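Chromosome-partitioning ATPase Soj (Thermus thermophilus, PDB 1WCV) hydrolyses ATP, binds double-stranded DNA cooperatively in an ATP-dependent way to form nucleoprotein filaments, and probably takes part in chromosome partitioning. Local coordinates at residues K20-T23 / A24-A28; L27-Y30 / L31-G35; S122-P125 / L126-N129. All coordinates share one frame; numbering follows the deposited sequence.

Contact 1 of 3, residues K20-T23 / A24-A28; sequences KTTT and AINLA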
ATOM      1  N   LYS A  20      -5.471 -14.455  -9.551  1.00 17.07           N
ATOM      2  CA  LYS A  20      -6.254 -13.659 -10.485  1.00 17.01           C
ATOM      3  C   LYS A  20      -7.744 -13.744 -10.195  1.00 15.63           C
ATOM      4  O   LYS A  20      -8.432 -12.730 -10.115  1.00 15.77           O
ATOM      5  CB  LYS A  20      -5.991 -14.117 -11.922  1.00 17.52           C
ATOM      6  CG  LYS A  20      -6.803 -13.354 -12.965  1.00 18.37           C
ATOM      7  CD  LYS A  20      -6.566 -13.912 -14.364  1.00 21.25           C
ATOM      8  CE  LYS A  20      -7.095 -15.336 -14.486  1.00 24.70           C
ATOM      9  NZ  LYS A  20      -8.580 -15.355 -14.449  1.00 25.91           N
ATOM     10  N   THR A  21      -8.241 -14.964 -10.041  1.00 15.21           N
ATOM     11  CA  THR A  21      -9.659 -15.142  -9.772  1.00 18.03           C
ATOM     12  C   THR A  21     -10.012 -14.675  -8.367  1.00 16.69           C
ATOM     13  O   THR A  21     -11.082 -14.108  -8.151  1.00 16.13           O
ATOM     14  CB  THR A  21     -10.077 -16.609  -9.989  1.00 22.48           C
ATOM     15  OG1 THR A  21     -10.037 -16.891 -11.393  1.00 20.99           O
ATOM     16  CG2 THR A  21     -11.488 -16.857  -9.473  1.00 23.50           C
ATOM     17  N   THR A  22      -9.117 -14.903  -7.412  1.00 15.95           N
ATOM     18  CA  THR A  22      -9.370 -14.447  -6.051  1.00 19.51           C
ATOM     19  C   THR A  22      -9.457 -12.924  -6.079  1.00 15.70           C
ATOM     20  O   THR A  22     -10.247 -12.323  -5.349  1.00 13.80           O
ATOM     21  CB  THR A  22      -8.241 -14.885  -5.094  1.00 21.92           C
ATOM     22  OG1 THR A  22      -8.321 -16.298  -4.878  1.00 30.56           O
ATOM     23  CG2 THR A  22      -8.361 -14.174  -3.751  1.00 23.24           C
ATOM     24  N   THR A  23      -8.656 -12.298  -6.935  1.00 14.31           N
ATOM     25  CA  THR A  23      -8.684 -10.847  -7.040  1.00 13.36           C
ATOM     26  C   THR A  23      -9.988 -10.376  -7.674  1.00 13.22           C
ATOM     27  O   THR A  23     -10.574  -9.394  -7.222  1.00 14.15           O
ATOM     28  CB  THR A  23      -7.504 -10.314  -7.865  1.00 12.25           C
ATOM     29  OG1 THR A  23      -6.281 -10.598  -7.180  1.00 15.14           O
ATOM     30  CG2 THR A  23      -7.631  -8.825  -8.080  1.00 13.29           C
ATOM     31  N   ALA A  24     -10.441 -11.072  -8.715  1.00 12.85           N
ATOM     32  CA  ALA A  24     -11.687 -10.686  -9.385  1.00 11.69           C
ATOM     33  C   ALA A  24     -12.853 -10.767  -8.402  1.00 12.24           C
ATOM     34  O   ALA A  24     -13.674  -9.856  -8.319  1.00 14.21           O
ATOM     35  CB  ALA A  24     -11.960 -11.606 -10.575  1.00 15.96           C
ATOM     36  N   ILE A  25     -12.909 -11.867  -7.663  1.00 12.49           N
ATOM     37  CA  ILE A  25     -13.975 -12.089  -6.696  1.00 13.93           C
ATOM     38  C   ILE A  25     -13.989 -11.062  -5.575  1.00 14.94           C
ATOM     39  O   ILE A  25     -15.018 -10.445  -5.289  1.00 15.26           O
ATOM     40  CB  ILE A  25     -13.858 -13.485  -6.030  1.00 14.65           C
ATOM     41  CG1 ILE A  25     -14.127 -14.595  -7.054  1.00 21.32           C
ATOM     42  CG2 ILE A  25     -14.802 -13.573  -4.827  1.00 17.23           C
ATOM     43  CD1 ILE A  25     -15.445 -14.485  -7.747  1.00 30.43           C
ATOM     44  N   ASN A  26     -12.839 -10.877  -4.941  1.00 14.03           N
ATOM     45  CA  ASN A  26     -12.774  -9.974  -3.809  1.00 13.64           C
ATOM     46  C   ASN A  26     -12.732  -8.502  -4.119  1.00 15.40           C
ATOM     47  O   ASN A  26     -13.155  -7.695  -3.291  1.00 13.49           O
ATOM     48  CB  ASN A  26     -11.627 -10.387  -2.893  1.00 13.62           C
ATOM     49  CG  ASN A  26     -11.883 -11.732  -2.239  1.00 14.89           C
ATOM     50  OD1 ASN A  26     -12.927 -11.936  -1.613  1.00 18.43           O
ATOM     51  ND2 ASN A  26     -10.944 -12.657  -2.386  1.00 23.06           N
ATOM     52  N   LEU A  27     -12.246  -8.141  -5.304  1.00 14.85           N
ATOM     53  CA  LEU A  27     -12.228  -6.738  -5.697  1.00 16.14           C
ATOM     54  C   LEU A  27     -13.704  -6.371  -5.876  1.00 15.26           C
ATOM     55  O   LEU A  27     -14.156  -5.300  -5.472  1.00 16.22           O
ATOM     56  CB  LEU A  27     -11.507  -6.557  -7.033  1.00 18.39           C
ATOM     57  CG  LEU A  27     -10.571  -5.366  -7.259  1.00 26.01           C
ATOM     58  CD1 LEU A  27     -10.569  -5.059  -8.748  1.00 24.47           C
ATOM     59  CD2 LEU A  27     -11.006  -4.137  -6.466  1.00 22.50           C
ATOM     60  N   ALA A  28     -14.453  -7.284  -6.485  1.00 17.59           N
ATOM     61  CA  ALA A  28     -15.869  -7.064  -6.719  1.00 16.55           C
ATOM     62  C   ALA A  28     -16.611  -6.939  -5.397  1.00 16.36           C
ATOM     63  O   ALA A  28     -17.475  -6.083  -5.242  1.00 18.29           O
ATOM     64  CB  ALA A  28     -16.447  -8.210  -7.538  1.00 19.39           C
TER

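Contact 2 of 3, residues L27-Y30 / L31-G35; sequences LAAY and LARLG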
ATOM      1  N   LEU A  27     -12.246  -8.141  -5.304  1.00 14.85           N
ATOM      2  CA  LEU A  27     -12.228  -6.738  -5.697  1.00 16.14           C
ATOM      3  C   LEU A  27     -13.704  -6.371  -5.876  1.00 15.26           C
ATOM      4  O   LEU A  27     -14.156  -5.300  -5.472  1.00 16.22           O
ATOM      5  CB  LEU A  27     -11.507  -6.557  -7.033  1.00 18.39           C
ATOM      6  CG  LEU A  27     -10.571  -5.366  -7.259  1.00 26.01           C
ATOM      7  CD1 LEU A  27     -10.569  -5.059  -8.748  1.00 24.47           C
ATOM      8  CD2 LEU A  27     -11.006  -4.137  -6.466  1.00 22.50           C
ATOM      9  N   ALA A  28     -14.453  -7.284  -6.485  1.00 17.59           N
ATOM     10  CA  ALA A  28     -15.869  -7.064  -6.719  1.00 16.55           C
ATOM     11  C   ALA A  28     -16.611  -6.939  -5.397  1.00 16.36           C
ATOM     12  O   ALA A  28     -17.475  -6.083  -5.242  1.00 18.29           O
ATOM     13  CB  ALA A  28     -16.447  -8.210  -7.538  1.00 19.39           C
ATOM     14  N   ALA A  29     -16.262  -7.793  -4.442  1.00 16.14           N
ATOM     15  CA  ALA A  29     -16.919  -7.788  -3.138  1.00 15.61           C
ATOM     16  C   ALA A  29     -16.724  -6.475  -2.404  1.00 19.65           C
ATOM     17  O   ALA A  29     -17.662  -5.947  -1.794  1.00 18.19           O
ATOM     18  CB  ALA A  29     -16.407  -8.938  -2.286  1.00 18.36           C
ATOM     19  N   TYR A  30     -15.509  -5.938  -2.453  1.00 16.04           N
ATOM     20  CA  TYR A  30     -15.250  -4.688  -1.765  1.00 14.87           C
ATOM     21  C   TYR A  30     -15.653  -3.442  -2.527  1.00 14.85           C
ATOM     22  O   TYR A  30     -15.961  -2.424  -1.916  1.00 16.36           O
ATOM     23  CB  TYR A  30     -13.791  -4.630  -1.319  1.00 12.53           C
ATOM     24  CG  TYR A  30     -13.558  -5.546  -0.140  1.00 13.03           C
ATOM     25  CD1 TYR A  30     -14.025  -5.205   1.130  1.00 13.10           C
ATOM     26  CD2 TYR A  30     -12.946  -6.782  -0.303  1.00 12.92           C
ATOM     27  CE1 TYR A  30     -13.892  -6.078   2.206  1.00 13.05           C
ATOM     28  CE2 TYR A  30     -12.806  -7.666   0.765  1.00 17.15           C
ATOM     29  CZ  TYR A  30     -13.285  -7.306   2.019  1.00 15.88           C
ATOM     30  OH  TYR A  30     -13.160  -8.182   3.068  1.00 14.46           O
ATOM     31  N   LEU A  31     -15.659  -3.501  -3.855  1.00 14.79           N
ATOM     32  CA  LEU A  31     -16.092  -2.335  -4.613  1.00 14.34           C
ATOM     33  C   LEU A  31     -17.599  -2.198  -4.352  1.00 17.45           C
ATOM     34  O   LEU A  31     -18.140  -1.095  -4.301  1.00 19.81           O
ATOM     35  CB  LEU A  31     -15.803  -2.525  -6.107  1.00 15.48           C
ATOM     36  CG  LEU A  31     -14.332  -2.385  -6.536  1.00 16.40           C
ATOM     37  CD1 LEU A  31     -14.198  -2.752  -8.010  1.00 18.41           C
ATOM     38  CD2 LEU A  31     -13.840  -0.962  -6.297  1.00 17.32           C
ATOM     39  N   ALA A  32     -18.272  -3.331  -4.172  1.00 19.21           N
ATOM     40  CA  ALA A  32     -19.709  -3.317  -3.892  1.00 22.99           C
ATOM     41  C   ALA A  32     -19.944  -2.660  -2.535  1.00 25.06           C
ATOM     42  O   ALA A  32     -20.850  -1.843  -2.376  1.00 26.89           O
ATOM     43  CB  ALA A  32     -20.255  -4.726  -3.869  1.00 23.22           C
ATOM     44  N   ARG A  33     -19.124  -3.024  -1.558  1.00 25.86           N
ATOM     45  CA  ARG A  33     -19.251  -2.468  -0.217  1.00 26.41           C
ATOM     46  C   ARG A  33     -18.908  -0.983  -0.167  1.00 28.39           C
ATOM     47  O   ARG A  33     -19.189  -0.310   0.822  1.00 27.71           O
ATOM     48  CB  ARG A  33     -18.389  -3.267   0.765  1.00 25.64           C
ATOM     49  CG  ARG A  33     -18.968  -4.656   1.070  1.00 21.65           C
ATOM     50  CD  ARG A  33     -18.017  -5.509   1.900  1.00 27.24           C
ATOM     51  NE  ARG A  33     -18.649  -6.738   2.389  1.00 23.24           N
ATOM     52  CZ  ARG A  33     -18.999  -7.772   1.628  1.00 26.39           C
ATOM     53  NH1 ARG A  33     -18.781  -7.752   0.316  1.00 25.47           N
ATOM     54  NH2 ARG A  33     -19.574  -8.833   2.185  1.00 25.96           N
ATOM     55  N   LEU A  34     -18.307  -0.471  -1.235  1.00 28.37           N
ATOM     56  CA  LEU A  34     -17.976   0.947  -1.308  1.00 30.67           C
ATOM     57  C   LEU A  34     -19.182   1.699  -1.859  1.00 31.50           C
ATOM     58  O   LEU A  34     -19.134   2.911  -2.054  1.00 34.46           O
ATOM     59  CB  LEU A  34     -16.765   1.184  -2.213  1.00 30.35           C
ATOM     60  CG  LEU A  34     -15.394   0.870  -1.613  1.00 33.74           C
ATOM     61  CD1 LEU A  34     -14.303   1.178  -2.635  1.00 35.15           C
ATOM     62  CD2 LEU A  34     -15.192   1.703  -0.355  1.00 34.87           C
ATOM     63  N   GLY A  35     -20.259   0.964  -2.117  1.00 31.83           N
ATOM     64  CA  GLY A  35     -21.469   1.576  -2.635  1.00 32.79           C
ATOM     65  C   GLY A  35     -21.540   1.655  -4.148  1.00 35.02           C
ATOM     66  O   GLY A  35     -22.221   2.522  -4.698  1.00 35.38           O
TER

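Contact 3 of 3, residues S122-P125 / L126-N129; sequences SLSP and LTLN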
ATOM      1  N   SER A 122      -3.436 -17.239 -21.091  1.00 34.66           N
ATOM      2  CA  SER A 122      -2.929 -17.619 -22.411  1.00 35.38           C
ATOM      3  C   SER A 122      -3.537 -16.900 -23.612  1.00 35.39           C
ATOM      4  O   SER A 122      -3.517 -17.421 -24.730  1.00 35.07           O
ATOM      5  CB  SER A 122      -3.086 -19.129 -22.595  1.00 39.61           C
ATOM      6  OG  SER A 122      -2.522 -19.826 -21.497  1.00 44.41           O
ATOM      7  N   LEU A 123      -4.080 -15.711 -23.389  1.00 33.43           N
ATOM      8  CA  LEU A 123      -4.672 -14.929 -24.469  1.00 31.80           C
ATOM      9  C   LEU A 123      -5.473 -15.772 -25.467  1.00 31.20           C
ATOM     10  O   LEU A 123      -5.000 -16.091 -26.560  1.00 31.08           O
ATOM     11  CB  LEU A 123      -3.568 -14.166 -25.213  1.00 32.87           C
ATOM     12  CG  LEU A 123      -3.963 -12.901 -25.978  1.00 35.05           C
ATOM     13  CD1 LEU A 123      -4.876 -13.238 -27.146  1.00 38.97           C
ATOM     14  CD2 LEU A 123      -4.647 -11.938 -25.023  1.00 37.62           C
ATOM     15  N   SER A 124      -6.683 -16.142 -25.081  1.00 28.94           N
ATOM     16  CA  SER A 124      -7.554 -16.918 -25.954  1.00 25.08           C
ATOM     17  C   SER A 124      -8.514 -15.896 -26.555  1.00 23.01           C
ATOM     18  O   SER A 124      -8.436 -14.709 -26.239  1.00 23.77           O
ATOM     19  CB  SER A 124      -8.342 -17.947 -25.137  1.00 26.49           C
ATOM     20  OG  SER A 124      -9.302 -17.308 -24.307  1.00 23.08           O
ATOM     21  N   PRO A 125      -9.415 -16.327 -27.444  1.00 21.15           N
ATOM     22  CA  PRO A 125     -10.329 -15.323 -27.995  1.00 20.57           C
ATOM     23  C   PRO A 125     -11.143 -14.650 -26.890  1.00 18.75           C
ATOM     24  O   PRO A 125     -11.574 -13.511 -27.043  1.00 21.08           O
ATOM     25  CB  PRO A 125     -11.193 -16.136 -28.957  1.00 23.04           C
ATOM     26  CG  PRO A 125     -10.194 -17.153 -29.484  1.00 23.06           C
ATOM     27  CD  PRO A 125      -9.491 -17.588 -28.208  1.00 23.49           C
ATOM     28  N   LEU A 126     -11.348 -15.358 -25.783  1.00 19.37           N
ATOM     29  CA  LEU A 126     -12.103 -14.802 -24.662  1.00 16.71           C
ATOM     30  C   LEU A 126     -11.273 -13.756 -23.937  1.00 18.75           C
ATOM     31  O   LEU A 126     -11.796 -12.732 -23.501  1.00 20.13           O
ATOM     32  CB  LEU A 126     -12.535 -15.913 -23.696  1.00 18.42           C
ATOM     33  CG  LEU A 126     -13.859 -16.564 -24.115  1.00 24.58           C
ATOM     34  CD1 LEU A 126     -14.069 -17.889 -23.405  1.00 25.90           C
ATOM     35  CD2 LEU A 126     -14.993 -15.593 -23.807  1.00 25.84           C
ATOM     36  N   THR A 127      -9.974 -14.006 -23.825  1.00 18.71           N
ATOM     37  CA  THR A 127      -9.092 -13.047 -23.171  1.00 19.30           C
ATOM     38  C   THR A 127      -9.071 -11.802 -24.043  1.00 20.29           C
ATOM     39  O   THR A 127      -9.209 -10.680 -23.558  1.00 17.59           O
ATOM     40  CB  THR A 127      -7.656 -13.580 -23.069  1.00 18.19           C
ATOM     41  OG1 THR A 127      -7.674 -14.874 -22.458  1.00 22.20           O
ATOM     42  CG2 THR A 127      -6.788 -12.630 -22.239  1.00 19.97           C
ATOM     43  N   LEU A 128      -8.898 -12.015 -25.343  1.00 17.68           N
ATOM     44  CA  LEU A 128      -8.847 -10.911 -26.284  1.00 19.59           C
ATOM     45  C   LEU A 128     -10.151 -10.120 -26.260  1.00 20.29           C
ATOM     46  O   LEU A 128     -10.140  -8.895 -26.324  1.00 19.56           O
ATOM     47  CB  LEU A 128      -8.558 -11.434 -27.695  1.00 22.18           C
ATOM     48  CG  LEU A 128      -8.286 -10.397 -28.787  1.00 23.49           C
ATOM     49  CD1 LEU A 128      -9.559  -9.670 -29.139  1.00 28.67           C
ATOM     50  CD2 LEU A 128      -7.225  -9.413 -28.317  1.00 24.36           C
ATOM     51  N   ASN A 129     -11.277 -10.814 -26.173  1.00 20.14           N
ATOM     52  CA  ASN A 129     -12.563 -10.118 -26.128  1.00 19.21           C
ATOM     53  C   ASN A 129     -12.676  -9.259 -24.868  1.00 21.11           C
ATOM     54  O   ASN A 129     -13.325  -8.212 -24.873  1.00 19.15           O
ATOM     55  CB  ASN A 129     -13.719 -11.123 -26.182  1.00 22.33           C
ATOM     56  CG  ASN A 129     -14.239 -11.331 -27.588  1.00 28.34           C
ATOM     57  OD1 ASN A 129     -15.031 -10.531 -28.096  1.00 28.75           O
ATOM     58  ND2 ASN A 129     -13.781 -12.395 -28.236  1.00 30.68           N
TER

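Contact 1 of 3, residues K20-T23 / A24-A28
T22 and N26 meet one turn apart in a local, buried contact within helix 18-33, near the centre of the chain. Their side chains run side by side and point the same way. The methyl CG2 of T22 lies 3.3 Å from the amide ND2 of N26. OG1 of T22 lies beside the backbone N (chi1 -71°), where it bonds back to the carbonyl of V18; this leaves the methyl anti to that N. T23 does the same: its OG1 bonds to the carbonyl of G19 and also to the hydroxyl of Y235. The N26 amide has its oxygen OD1 held by the backbone N of I222.

Four backbone bonds carry the helix through the contact. I25 N reaches T21 O at 2.9 Å, and L27 N reaches T23 O at 2.8 Å. I25 also lays CG1 against T21 O at 3.3 Å.

These are the first turns of the helix that starts within the P-loop of a ParA-family ATPase. K20, T21 and T22 bind ATP and ADP, and T21 also binds magnesium. Here the ammonium of K20 makes a salt bridge to D118 and bonds to the carbonyl of A119. The hydroxyl of T21 takes the other carboxylate oxygen of D118. A24 touches D118 too, and L27 and A28 continue along the same strand, 114-118, at L116.

Contact 2 of 3, residues L27-Y30 / L31-G35
The C-terminal end of helix 18-33, the helix that starts in the P-loop, closes here in a Schellman motif, with R33 folded back over A29. The guanidinium NH1 of R33 gives a hydrogen bond to A29 O at 3.0 Å. The oxygen lies at the edge of the guanidinium, 1° out of its plane. Seen from the carbonyl, however, NH1 stands well above the plane and off the lone pairs. A29 O also accepts the helical bond from R33 N, at 3.3 Å. The two donors come from opposite faces of the carbonyl, so one residue grips this oxygen twice.

The R33 side chain leaves with CG anti to the carbonyl carbon (chi1 -72°) and runs extended to NE. This carries it back along the helix past the Y30 ring. R33 CD comes within 4.1 Å of Y30 CD1. The ring and guanidinium planes are 49° apart. The cation-pi approach is long and at most weakly attractive. The firmer charge partner is D78, which takes NH2 in a salt bridge.

On another side, L27 and L31 form an apolar pair. L27 CD2 sits 3.8 Å from L31 CG. The backbone bond from L31 N to L27 O spans the same turn, at 2.8 Å. Beyond R33 the chain turns at G35, whose phi is positive. G35 N bonds to A32 O at 2.9 Å.

L31 reaches L114 and L116 of strand 114-118 in the central sheet. Y30 packs against helices 222-225 and 230-246, and R33 also touches A223 of the former.

Contact 3 of 3, residues S122-P125 / L126-N129
L123 lays its branch CD2 against the methyl CG2 of T127, 3.6 Å away, while its other branch, CD1, reaches L128 CB at 4.1 Å. CG of L123 stands anti to the backbone N (chi1 -156°), which carries both methyls over this first turn of helix 125-133. The turn follows strand 114-118 and the loop after it.

S124 is the N-cap, and with T127 it forms a capping box. S124 N gives a nearly straight bond to T127 OG1 at 3.1 Å. In return S124 OG accepts weak bonds from L126 N and T127 N. T127 OG1 is also bonded to the carbonyl of P120, so the hydroxyl ties the helix start to the incoming loop at two points. A valine in place of this threonine would probably leave S124 N and the P120 carbonyl without these partners and open the capping box.

Further in, the amide of N129 turns back to P125. N129 ND2 lies 2.7 Å from P125 O and stands above the carbonyl plane. N129 N reaches the same oxygen at 2.8 Å from the opposite face. The other end of the amide, OD1, is held by L103 N, which should fix the amide's rotation. L126 packs on helix 89-96. Polar side chains thus supply partners for backbone groups that the first helical turn does not pair by itself, or add a second donor where it does.

Contacts 1 and 2 are successive parts of one helix, 18-33, and share L27 and A28; their centres are 11 Å apart. Contact 1 is the more deeply buried and holds three of the nucleotide-binding residues. Contact 2 is buried on its sheet and helix sides but runs out to an exposed end. Contact 3 lies on a different helix, 125-133, across the chain's centre from contact 2. It is only partly buried. Strand 114-118 relates all three: it lies under contacts 1 and 2, and the loop after it leads into contact 3. Threonine hydroxyls bond to backbone carbonyls in contacts 1 and 3. In contacts 2 and 3 an arginine or asparagine N-H adds a second donor to a helical carbonyl.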